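Long-range contacts in hypothetical protein PH0250 (Pyrococcus horikoshii, PDB 2EKD), which is of unknown function but is probably a KaiC-like relative of the P-loop NTPases and forms an assembly of six chains: residues F12-S23 with E147-N158; V136-V144 with I167-T176. One frame throughout, in Å; residues are numbered along the deposited sequence.

Interaction 1: residues F12-S23 with E147-N158; sequences FRVGETVLVEYS and EERIAFYFVNRN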
loop_
_atom_site.group_PDB
_atom_site.type_symbol
_atom_site.label_atom_id
_atom_site.label_comp_id
_atom_site.label_asym_id
_atom_site.label_seq_id
_atom_site.Cartn_x
_atom_site.Cartn_y
_atom_site.Cartn_z
ATOM N N PHE F 12 -2.393 -23.060 31.263
ATOM C CA PHE F 12 -3.290 -23.574 30.239
ATOM C C PHE F 12 -4.004 -24.852 30.698
ATOM O O PHE F 12 -3.570 -25.544 31.610
ATOM C CB PHE F 12 -2.460 -23.859 28.986
ATOM C CG PHE F 12 -1.501 -22.730 28.727
ATOM C CD1 PHE F 12 -1.970 -21.545 28.172
ATOM C CD2 PHE F 12 -0.158 -22.876 29.031
ATOM C CE1 PHE F 12 -1.088 -20.500 27.930
ATOM C CE2 PHE F 12 0.719 -21.824 28.787
ATOM C CZ PHE F 12 0.259 -20.632 28.240
ATOM N N ARG F 13 -5.120 -25.168 30.055
ATOM C CA ARG F 13 -5.848 -26.385 30.389
ATOM C C ARG F 13 -5.933 -27.292 29.166
ATOM O O ARG F 13 -5.857 -26.823 28.024
ATOM C CB ARG F 13 -7.247 -26.050 30.908
ATOM C CG ARG F 13 -8.146 -25.357 29.925
ATOM C CD ARG F 13 -9.419 -24.919 30.627
ATOM N NE ARG F 13 -10.062 -26.028 31.326
ATOM C CZ ARG F 13 -11.128 -25.901 32.110
ATOM N NH1 ARG F 13 -11.676 -24.707 32.296
ATOM N NH2 ARG F 13 -11.645 -26.966 32.711
ATOM N N VAL F 14 -6.070 -28.592 29.411
ATOM C CA VAL F 14 -6.145 -29.559 28.331
ATOM C C VAL F 14 -7.180 -29.178 27.293
ATOM O O VAL F 14 -8.257 -28.678 27.624
ATOM C CB VAL F 14 -6.465 -30.977 28.855
ATOM C CG1 VAL F 14 -5.329 -31.469 29.717
ATOM C CG2 VAL F 14 -7.763 -30.968 29.642
ATOM N N GLY F 15 -6.837 -29.414 26.030
ATOM C CA GLY F 15 -7.745 -29.101 24.944
ATOM C C GLY F 15 -7.488 -27.732 24.344
ATOM O O GLY F 15 -8.029 -27.410 23.284
ATOM N N GLU F 16 -6.670 -26.920 25.011
ATOM C CA GLU F 16 -6.378 -25.587 24.492
ATOM C C GLU F 16 -5.430 -25.583 23.305
ATOM O O GLU F 16 -4.596 -26.476 23.140
ATOM C CB GLU F 16 -5.760 -24.680 25.561
ATOM C CG GLU F 16 -6.743 -24.031 26.520
ATOM C CD GLU F 16 -6.179 -22.768 27.168
ATOM O OE1 GLU F 16 -5.978 -21.758 26.451
ATOM O OE2 GLU F 16 -5.932 -22.784 28.391
ATOM N N THR F 17 -5.579 -24.563 22.472
ATOM C CA THR F 17 -4.687 -24.362 21.348
ATOM C C THR F 17 -4.096 -22.993 21.654
ATOM O O THR F 17 -4.808 -21.987 21.700
ATOM C CB THR F 17 -5.422 -24.343 20.002
ATOM O OG1 THR F 17 -5.935 -25.655 19.732
ATOM C CG2 THR F 17 -4.459 -23.947 18.884
ATOM N N VAL F 18 -2.793 -22.972 21.897
ATOM C CA VAL F 18 -2.094 -21.748 22.237
ATOM C C VAL F 18 -1.223 -21.258 21.092
ATOM O O VAL F 18 -0.346 -21.971 20.606
ATOM C CB VAL F 18 -1.205 -21.961 23.483
ATOM C CG1 VAL F 18 -0.681 -20.638 23.980
ATOM C CG2 VAL F 18 -1.995 -22.681 24.570
ATOM N N LEU F 19 -1.469 -20.032 20.660
ATOM C CA LEU F 19 -0.683 -19.456 19.591
ATOM C C LEU F 19 0.500 -18.750 20.250
ATOM O O LEU F 19 0.316 -17.917 21.138
ATOM C CB LEU F 19 -1.537 -18.464 18.801
ATOM C CG LEU F 19 -1.007 -17.971 17.452
ATOM C CD1 LEU F 19 -0.723 -19.156 16.528
ATOM C CD2 LEU F 19 -2.041 -17.042 16.833
ATOM N N VAL F 20 1.708 -19.113 19.836
ATOM C CA VAL F 20 2.923 -18.503 20.363
ATOM C C VAL F 20 3.528 -17.654 19.243
ATOM O O VAL F 20 4.167 -18.178 18.322
ATOM C CB VAL F 20 3.949 -19.578 20.801
ATOM C CG1 VAL F 20 5.214 -18.911 21.341
ATOM C CG2 VAL F 20 3.329 -20.485 21.859
ATOM N N GLU F 21 3.310 -16.344 19.323
ATOM C CA GLU F 21 3.808 -15.420 18.318
ATOM C C GLU F 21 5.213 -14.930 18.635
ATOM O O GLU F 21 5.512 -14.522 19.761
ATOM C CB GLU F 21 2.840 -14.238 18.182
ATOM C CG GLU F 21 1.419 -14.688 17.901
ATOM C CD GLU F 21 0.425 -13.554 17.760
ATOM O OE1 GLU F 21 0.648 -12.459 18.315
ATOM O OE2 GLU F 21 -0.606 -13.771 17.103
ATOM N N TYR F 22 6.081 -14.974 17.634
ATOM C CA TYR F 22 7.452 -14.527 17.822
ATOM C C TYR F 22 7.961 -13.847 16.552
ATOM O O TYR F 22 7.231 -13.752 15.565
ATOM C CB TYR F 22 8.335 -15.725 18.198
ATOM C CG TYR F 22 8.542 -16.745 17.097
ATOM C CD1 TYR F 22 9.592 -16.611 16.183
ATOM C CD2 TYR F 22 7.695 -17.850 16.968
ATOM C CE1 TYR F 22 9.793 -17.551 15.172
ATOM C CE2 TYR F 22 7.888 -18.794 15.960
ATOM C CZ TYR F 22 8.939 -18.639 15.065
ATOM O OH TYR F 22 9.139 -19.565 14.059
ATOM N N SER F 23 9.195 -13.355 16.597
ATOM C CA SER F 23 9.828 -12.708 15.444
ATOM C C SER F 23 11.237 -13.280 15.291
ATOM O O SER F 23 11.714 -14.003 16.166
ATOM C CB SER F 23 9.927 -11.195 15.649
ATOM O OG SER F 23 10.863 -10.889 16.674
ATOM N N GLU F 147 -8.933 -32.915 24.375
ATOM C CA GLU F 147 -8.256 -33.019 25.654
ATOM C C GLU F 147 -7.022 -33.901 25.729
ATOM O O GLU F 147 -6.358 -33.936 26.760
ATOM C CB GLU F 147 -9.276 -33.442 26.709
ATOM C CG GLU F 147 -10.446 -32.469 26.797
ATOM C CD GLU F 147 -11.489 -32.876 27.816
ATOM O OE1 GLU F 147 -12.124 -33.939 27.633
ATOM O OE2 GLU F 147 -11.676 -32.132 28.801
ATOM N N GLU F 148 -6.696 -34.611 24.657
ATOM C CA GLU F 148 -5.504 -35.448 24.707
ATOM C C GLU F 148 -4.233 -34.602 24.729
ATOM O O GLU F 148 -3.153 -35.119 25.013
ATOM C CB GLU F 148 -5.449 -36.419 23.525
ATOM C CG GLU F 148 -6.366 -36.072 22.378
ATOM C CD GLU F 148 -7.815 -36.411 22.670
ATOM O OE1 GLU F 148 -8.095 -37.590 22.970
ATOM O OE2 GLU F 148 -8.673 -35.505 22.594
ATOM N N ARG F 149 -4.352 -33.305 24.445
ATOM C CA ARG F 149 -3.166 -32.462 24.447
ATOM C C ARG F 149 -3.419 -30.971 24.632
ATOM O O ARG F 149 -4.561 -30.512 24.686
ATOM C CB ARG F 149 -2.393 -32.652 23.135
ATOM C CG ARG F 149 -2.802 -31.686 22.007
ATOM C CD ARG F 149 -4.232 -31.914 21.515
ATOM N NE ARG F 149 -4.622 -30.894 20.546
ATOM C CZ ARG F 149 -5.086 -29.687 20.863
ATOM N NH1 ARG F 149 -5.244 -29.342 22.135
ATOM N NH2 ARG F 149 -5.333 -28.800 19.907
ATOM N N ILE F 150 -2.316 -30.238 24.740
ATOM C CA ILE F 150 -2.306 -28.783 24.831
ATOM C C ILE F 150 -1.319 -28.457 23.718
ATOM O O ILE F 150 -0.138 -28.793 23.823
ATOM C CB ILE F 150 -1.718 -28.247 26.160
ATOM C CG1 ILE F 150 -2.607 -28.641 27.344
ATOM C CG2 ILE F 150 -1.627 -26.716 26.100
ATOM C CD1 ILE F 150 -2.245 -27.909 28.628
ATOM N N ALA F 151 -1.808 -27.839 22.646
ATOM C CA ALA F 151 -0.962 -27.496 21.508
ATOM C C ALA F 151 -0.402 -26.074 21.594
ATOM O O ALA F 151 -1.101 -25.133 21.984
ATOM C CB ALA F 151 -1.745 -27.668 20.211
ATOM N N PHE F 152 0.868 -25.932 21.233
ATOM C CA PHE F 152 1.533 -24.636 21.232
ATOM C C PHE F 152 2.022 -24.387 19.808
ATOM O O PHE F 152 3.020 -24.968 19.390
ATOM C CB PHE F 152 2.737 -24.640 22.184
ATOM C CG PHE F 152 2.369 -24.670 23.646
ATOM C CD1 PHE F 152 2.050 -23.496 24.324
ATOM C CD2 PHE F 152 2.339 -25.871 24.343
ATOM C CE1 PHE F 152 1.706 -23.520 25.677
ATOM C CE2 PHE F 152 1.993 -25.905 25.695
ATOM C CZ PHE F 152 1.677 -24.726 26.363
ATOM N N TYR F 153 1.313 -23.548 19.060
ATOM C CA TYR F 153 1.719 -23.239 17.691
ATOM C C TYR F 153 2.687 -22.064 17.666
ATOM O O TYR F 153 2.286 -20.920 17.887
ATOM C CB TYR F 153 0.511 -22.891 16.821
ATOM C CG TYR F 153 -0.359 -24.059 16.414
ATOM C CD1 TYR F 153 -1.228 -24.671 17.323
ATOM C CD2 TYR F 153 -0.342 -24.527 15.102
ATOM C CE1 TYR F 153 -2.060 -25.714 16.927
ATOM C CE2 TYR F 153 -1.165 -25.568 14.696
ATOM C CZ TYR F 153 -2.022 -26.157 15.606
ATOM O OH TYR F 153 -2.832 -27.184 15.182
ATOM N N PHE F 154 3.964 -22.356 17.417
ATOM C CA PHE F 154 4.993 -21.322 17.336
ATOM C C PHE F 154 4.925 -20.726 15.936
ATOM O O PHE F 154 5.238 -21.405 14.958
ATOM C CB PHE F 154 6.386 -21.918 17.539
ATOM C CG PHE F 154 6.741 -22.187 18.972
ATOM C CD1 PHE F 154 6.065 -23.159 19.706
ATOM C CD2 PHE F 154 7.784 -21.496 19.578
ATOM C CE1 PHE F 154 6.425 -23.439 21.024
ATOM C CE2 PHE F 154 8.155 -21.768 20.895
ATOM C CZ PHE F 154 7.471 -22.745 21.619
ATOM N N VAL F 155 4.517 -19.468 15.830
ATOM C CA VAL F 155 4.428 -18.834 14.522
ATOM C C VAL F 155 5.181 -17.512 14.471
ATOM O O VAL F 155 5.157 -16.733 15.424
ATOM C CB VAL F 155 2.961 -18.558 14.113
ATOM C CG1 VAL F 155 2.132 -19.847 14.200
ATOM C CG2 VAL F 155 2.368 -17.471 15.003
ATOM N N ASN F 156 5.871 -17.284 13.359
ATOM C CA ASN F 156 6.584 -16.036 13.154
ATOM C C ASN F 156 5.477 -15.085 12.696
ATOM O O ASN F 156 5.051 -15.120 11.546
ATOM C CB ASN F 156 7.643 -16.189 12.066
ATOM C CG ASN F 156 8.474 -14.943 11.898
ATOM O OD1 ASN F 156 7.938 -13.843 11.841
ATOM N ND2 ASN F 156 9.792 -15.107 11.806
ATOM N N ARG F 157 5.008 -14.259 13.624
ATOM C CA ARG F 157 3.920 -13.311 13.397
ATOM C C ARG F 157 4.038 -12.416 12.161
ATOM O O ARG F 157 3.098 -12.319 11.377
ATOM C CB ARG F 157 3.742 -12.433 14.639
ATOM C CG ARG F 157 2.583 -11.457 14.537
ATOM C CD ARG F 157 2.633 -10.416 15.637
ATOM N NE ARG F 157 1.358 -9.719 15.764
ATOM C CZ ARG F 157 0.843 -8.917 14.835
ATOM N NH1 ARG F 157 1.494 -8.698 13.700
ATOM N NH2 ARG F 157 -0.335 -8.341 15.044
ATOM N N ASN F 158 5.183 -11.764 11.998
ATOM C CA ASN F 158 5.405 -10.870 10.866
ATOM C C ASN F 158 5.272 -11.557 9.517
ATOM O O ASN F 158 4.775 -10.960 8.561
ATOM C CB ASN F 158 6.782 -10.210 10.966
ATOM C CG ASN F 158 6.895 -9.285 12.160
ATOM O OD1 ASN F 158 5.904 -8.693 12.596
ATOM N ND2 ASN F 158 8.109 -9.138 12.687
HETATM O O HOH W 1 7.670 -22.283 14.252
HETATM O O HOH W 2 7.011 -11.652 14.037
#
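V20 illustrates how parallel strands share backbone bonds: its N donates to Y153 O (2.7 Å), and its O accepts from V155 N. This pattern runs along strands 17-22 and 149-156; G15 N to R149 O precedes strand 17-22, and R157 N to Y22 O carries the ladder past the end of strand 149-156. R149, its chain bent at chi2 (-66°), returns to the same backbone, where NH1 gives E16 O a weak bond (3.1 Å) beside the straighter one from A151 N.

Aromatic contacts fill one face of the pair. F152 turns its edge to the face of F12, with centroids 5.3 Å apart and planes at 84°. V20 CG1 makes a CH-pi contact 4.2 Å from the centroid of the F154 ring. The Y22 ring, swung between its own N and carbonyl carbon by a chi1 of 68°, lays a face over N156 N. On the other face, L19 CD1 meets V155 CG1 (3.7 Å) and T17 CG2 packs on Y153.

Polar groups gather at the C-terminal end. Water 2 donates to Y22 O (2.6 Å) and N156 OD1, and accepts from N158 N. The salt bridge E21 OE1 to R157 NE is long (3.8 Å); K189 also pairs with E21. Y22 OH and N156 ND2 bond E173 of a neighbouring subunit. N156 stands at the N-cap of helix 157-163, OD1 weakly bonded to V159 N, in the parallel core of an alpha/beta fold consistent with P-loop NTPase relatives.

Interaction 2: residues V136-V144 with I167-T176; sequences VVKMVSNYV and ILDLLEEVVT
Helices 130-141 and 165-174 lie side by side on one face of the parallel sheet, and V137 of the first is a knob in a hole of the second. Their short segments run 9° from parallel, with axes 9.6 Å apart. V137 enters the hole formed by I167, L170, L171 and V174. With CG1 anti to the backbone N (chi1 175°), its two methyls divide the work: CG1 reaches V174 CG1 (4.1 Å) and the L170 backbone, while CG2 meets I167 CG2 across an oblique approach.

V174 is met in turn by V137, V140 and S141. The tightest of these contacts is S141 CB against V174 CB (3.7 Å). Deeper toward the sheet, V140 CG1 touches L171 CD2 (4.2 Å) and V175 CG1, and both V140 and V175 rest on T17 of strand 17-22. Each helix belongs to a beta-alpha-beta crossover: helix 130-141 leads into strand 149-156, and helix 165-174 into strand 177-182, with strand 17-22 lying between those two strands.

Past the helix ends the packing continues. A type I turn from S141 to V144 carries V144 CG2 to V174 O (3.5 Å), and V144 CG1 slides past T176 CG2 (3.9 Å) with the two side chains pointing in opposite directions. T176 OG1, meanwhile, bonds T17 N and E16 OE1. On the outer side of helix 165-174, E173 bonds N156 and Y22 of a neighbouring subunit.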
loop_
_atom_site.group_PDB
_atom_site.type_symbol
_atom_site.label_atom_id
_atom_site.label_comp_id
_atom_site.label_asym_id
_atom_site.label_seq_id
_atom_site.Cartn_x
_atom_site.Cartn_y
_atom_site.Cartn_z
ATOM N N VAL F 136 -5.633 -23.874 6.060
ATOM C CA VAL F 136 -4.630 -24.053 7.104
ATOM C C VAL F 136 -5.258 -23.668 8.443
ATOM O O VAL F 136 -5.094 -24.371 9.445
ATOM C CB VAL F 136 -3.383 -23.171 6.863
ATOM C CG1 VAL F 136 -2.472 -23.217 8.090
ATOM C CG2 VAL F 136 -2.627 -23.665 5.627
ATOM N N VAL F 137 -5.984 -22.554 8.454
ATOM C CA VAL F 137 -6.631 -22.114 9.675
ATOM C C VAL F 137 -7.662 -23.153 10.145
ATOM O O VAL F 137 -7.757 -23.432 11.338
ATOM C CB VAL F 137 -7.315 -20.741 9.486
ATOM C CG1 VAL F 137 -8.106 -20.361 10.752
ATOM C CG2 VAL F 137 -6.260 -19.680 9.198
ATOM N N LYS F 138 -8.419 -23.730 9.212
ATOM C CA LYS F 138 -9.422 -24.740 9.572
ATOM C C LYS F 138 -8.711 -25.914 10.227
ATOM O O LYS F 138 -9.220 -26.524 11.160
ATOM C CB LYS F 138 -10.183 -25.248 8.334
ATOM C CG LYS F 138 -10.939 -24.183 7.562
ATOM C CD LYS F 138 -12.033 -24.792 6.685
ATOM C CE LYS F 138 -11.486 -25.810 5.698
ATOM N NZ LYS F 138 -12.585 -26.554 5.016
HETATM N N MSE F 139 -7.527 -26.221 9.718
HETATM C CA MSE F 139 -6.720 -27.306 10.245
HETATM C C MSE F 139 -6.420 -27.034 11.718
HETATM O O MSE F 139 -6.385 -27.952 12.534
HETATM C CB MSE F 139 -5.428 -27.426 9.421
HETATM C CG MSE F 139 -4.337 -28.291 10.031
HETATM SE SE MSE F 139 -3.034 -28.749 8.837
HETATM C CE MSE F 139 -2.790 -27.227 7.940
ATOM N N VAL F 140 -6.218 -25.769 12.064
ATOM C CA VAL F 140 -5.940 -25.425 13.452
ATOM C C VAL F 140 -7.215 -25.454 14.299
ATOM O O VAL F 140 -7.213 -25.978 15.405
ATOM C CB VAL F 140 -5.292 -24.024 13.580
ATOM C CG1 VAL F 140 -5.115 -23.668 15.057
ATOM C CG2 VAL F 140 -3.938 -24.002 12.862
ATOM N N SER F 141 -8.311 -24.910 13.783
ATOM C CA SER F 141 -9.539 -24.893 14.566
ATOM C C SER F 141 -10.196 -26.261 14.742
ATOM O O SER F 141 -10.945 -26.457 15.687
ATOM C CB SER F 141 -10.543 -23.908 13.966
ATOM O OG SER F 141 -10.914 -24.287 12.660
ATOM N N ASN F 142 -9.915 -27.205 13.850
ATOM C CA ASN F 142 -10.517 -28.536 13.964
ATOM C C ASN F 142 -10.042 -29.334 15.178
ATOM O O ASN F 142 -10.725 -30.255 15.618
ATOM C CB ASN F 142 -10.265 -29.371 12.696
ATOM C CG ASN F 142 -11.111 -28.920 11.512
ATOM O OD1 ASN F 142 -12.253 -28.486 11.675
ATOM N ND2 ASN F 142 -10.558 -29.043 10.309
ATOM N N TYR F 143 -8.882 -28.986 15.725
ATOM C CA TYR F 143 -8.357 -29.715 16.870
ATOM C C TYR F 143 -8.482 -28.965 18.185
ATOM O O TYR F 143 -8.064 -29.466 19.230
ATOM C CB TYR F 143 -6.901 -30.100 16.615
ATOM C CG TYR F 143 -6.767 -31.025 15.433
ATOM C CD1 TYR F 143 -7.255 -32.336 15.485
ATOM C CD2 TYR F 143 -6.227 -30.569 14.231
ATOM C CE1 TYR F 143 -7.212 -33.165 14.362
ATOM C CE2 TYR F 143 -6.181 -31.383 13.110
ATOM C CZ TYR F 143 -6.674 -32.675 13.179
ATOM O OH TYR F 143 -6.625 -33.464 12.059
ATOM N N VAL F 144 -9.052 -27.765 18.132
ATOM C CA VAL F 144 -9.252 -26.980 19.339
ATOM C C VAL F 144 -10.255 -27.728 20.215
ATOM O O VAL F 144 -11.375 -28.012 19.788
ATOM C CB VAL F 144 -9.808 -25.573 19.010
ATOM C CG1 VAL F 144 -10.168 -24.837 20.295
ATOM C CG2 VAL F 144 -8.767 -24.778 18.232
ATOM N N ILE F 167 -5.544 -13.374 7.502
ATOM C CA ILE F 167 -5.255 -14.718 7.976
ATOM C C ILE F 167 -4.775 -14.726 9.428
ATOM O O ILE F 167 -5.158 -15.596 10.210
ATOM C CB ILE F 167 -4.198 -15.393 7.085
ATOM C CG1 ILE F 167 -4.749 -15.534 5.665
ATOM C CG2 ILE F 167 -3.805 -16.745 7.668
ATOM C CD1 ILE F 167 -5.987 -16.412 5.571
ATOM N N LEU F 168 -3.934 -13.760 9.787
ATOM C CA LEU F 168 -3.442 -13.689 11.151
ATOM C C LEU F 168 -4.616 -13.483 12.112
ATOM O O LEU F 168 -4.714 -14.154 13.136
ATOM C CB LEU F 168 -2.432 -12.549 11.303
ATOM C CG LEU F 168 -1.863 -12.394 12.718
ATOM C CD1 LEU F 168 -1.188 -13.706 13.152
ATOM C CD2 LEU F 168 -0.848 -11.241 12.740
ATOM N N ASP F 169 -5.506 -12.556 11.773
ATOM C CA ASP F 169 -6.667 -12.276 12.612
ATOM C C ASP F 169 -7.571 -13.500 12.753
ATOM O O ASP F 169 -8.149 -13.734 13.809
ATOM C CB ASP F 169 -7.471 -11.107 12.035
ATOM C CG ASP F 169 -6.848 -9.759 12.350
ATOM O OD1 ASP F 169 -6.883 -9.350 13.537
ATOM O OD2 ASP F 169 -6.319 -9.114 11.413
ATOM N N LEU F 170 -7.708 -14.266 11.677
ATOM C CA LEU F 170 -8.531 -15.464 11.712
ATOM C C LEU F 170 -7.890 -16.487 12.646
ATOM O O LEU F 170 -8.579 -17.150 13.416
ATOM C CB LEU F 170 -8.662 -16.077 10.316
ATOM C CG LEU F 170 -9.882 -15.795 9.443
ATOM C CD1 LEU F 170 -9.959 -16.911 8.406
ATOM C CD2 LEU F 170 -11.168 -15.773 10.264
ATOM N N LEU F 171 -6.567 -16.608 12.557
ATOM C CA LEU F 171 -5.806 -17.544 13.379
ATOM C C LEU F 171 -5.924 -17.206 14.864
ATOM O O LEU F 171 -6.131 -18.094 15.697
ATOM C CB LEU F 171 -4.326 -17.510 12.987
ATOM C CG LEU F 171 -3.595 -18.810 12.660
ATOM C CD1 LEU F 171 -2.106 -18.511 12.575
ATOM C CD2 LEU F 171 -3.866 -19.874 13.716
ATOM N N GLU F 172 -5.766 -15.926 15.194
ATOM C CA GLU F 172 -5.850 -15.490 16.582
ATOM C C GLU F 172 -7.259 -15.717 17.119
ATOM O O GLU F 172 -7.449 -15.916 18.318
ATOM C CB GLU F 172 -5.466 -14.009 16.709
ATOM C CG GLU F 172 -4.051 -13.690 16.210
ATOM C CD GLU F 172 -3.563 -12.310 16.632
ATOM O OE1 GLU F 172 -4.348 -11.340 16.573
ATOM O OE2 GLU F 172 -2.381 -12.187 17.013
ATOM N N GLU F 173 -8.237 -15.711 16.221
ATOM C CA GLU F 173 -9.627 -15.917 16.605
ATOM C C GLU F 173 -9.938 -17.359 17.033
ATOM O O GLU F 173 -10.595 -17.581 18.049
ATOM C CB GLU F 173 -10.557 -15.535 15.445
ATOM C CG GLU F 173 -12.039 -15.577 15.809
ATOM C CD GLU F 173 -12.970 -15.305 14.627
ATOM O OE1 GLU F 173 -12.671 -14.417 13.793
ATOM O OE2 GLU F 173 -14.023 -15.974 14.547
ATOM N N VAL F 174 -9.465 -18.334 16.259
ATOM C CA VAL F 174 -9.749 -19.735 16.545
ATOM C C VAL F 174 -9.012 -20.366 17.713
ATOM O O VAL F 174 -9.461 -21.385 18.243
ATOM C CB VAL F 174 -9.525 -20.614 15.296
ATOM C CG1 VAL F 174 -10.385 -20.100 14.143
ATOM C CG2 VAL F 174 -8.055 -20.620 14.917
ATOM N N VAL F 175 -7.885 -19.788 18.123
ATOM C CA VAL F 175 -7.151 -20.357 19.242
ATOM C C VAL F 175 -7.755 -19.915 20.576
ATOM O O VAL F 175 -8.505 -18.936 20.626
ATOM C CB VAL F 175 -5.644 -19.978 19.185
ATOM C CG1 VAL F 175 -5.044 -20.465 17.863
ATOM C CG2 VAL F 175 -5.460 -18.468 19.350
ATOM N N THR F 176 -7.434 -20.638 21.649
ATOM C CA THR F 176 -7.955 -20.321 22.980
ATOM C C THR F 176 -7.064 -19.368 23.783
ATOM O O THR F 176 -7.543 -18.672 24.676
ATOM C CB THR F 176 -8.188 -21.605 23.818
ATOM O OG1 THR F 176 -6.997 -22.405 23.814
ATOM C CG2 THR F 176 -9.341 -22.413 23.245
#

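Both contacts are buried, but interaction 1 lies nearer the middle of the chain: its centre is about 5 Å from the chain centre, against about 12 Å for interaction 2. It buries 1151 Å², and backbone bonds, rings and charges all take part; interaction 2 buries 391 Å² mostly through aliphatic side chains, with no hydrogen bond between the segments, as suits helices lying on a sheet. The two are about 10 Å apart, centre to centre, and meet along strand 17-22, where T17 OG1 packs on V144 CG2 at 3.3 Å. K189 makes salt bridges to both E21 and E172. The two contacts also supply halves of the same polar subunit interface.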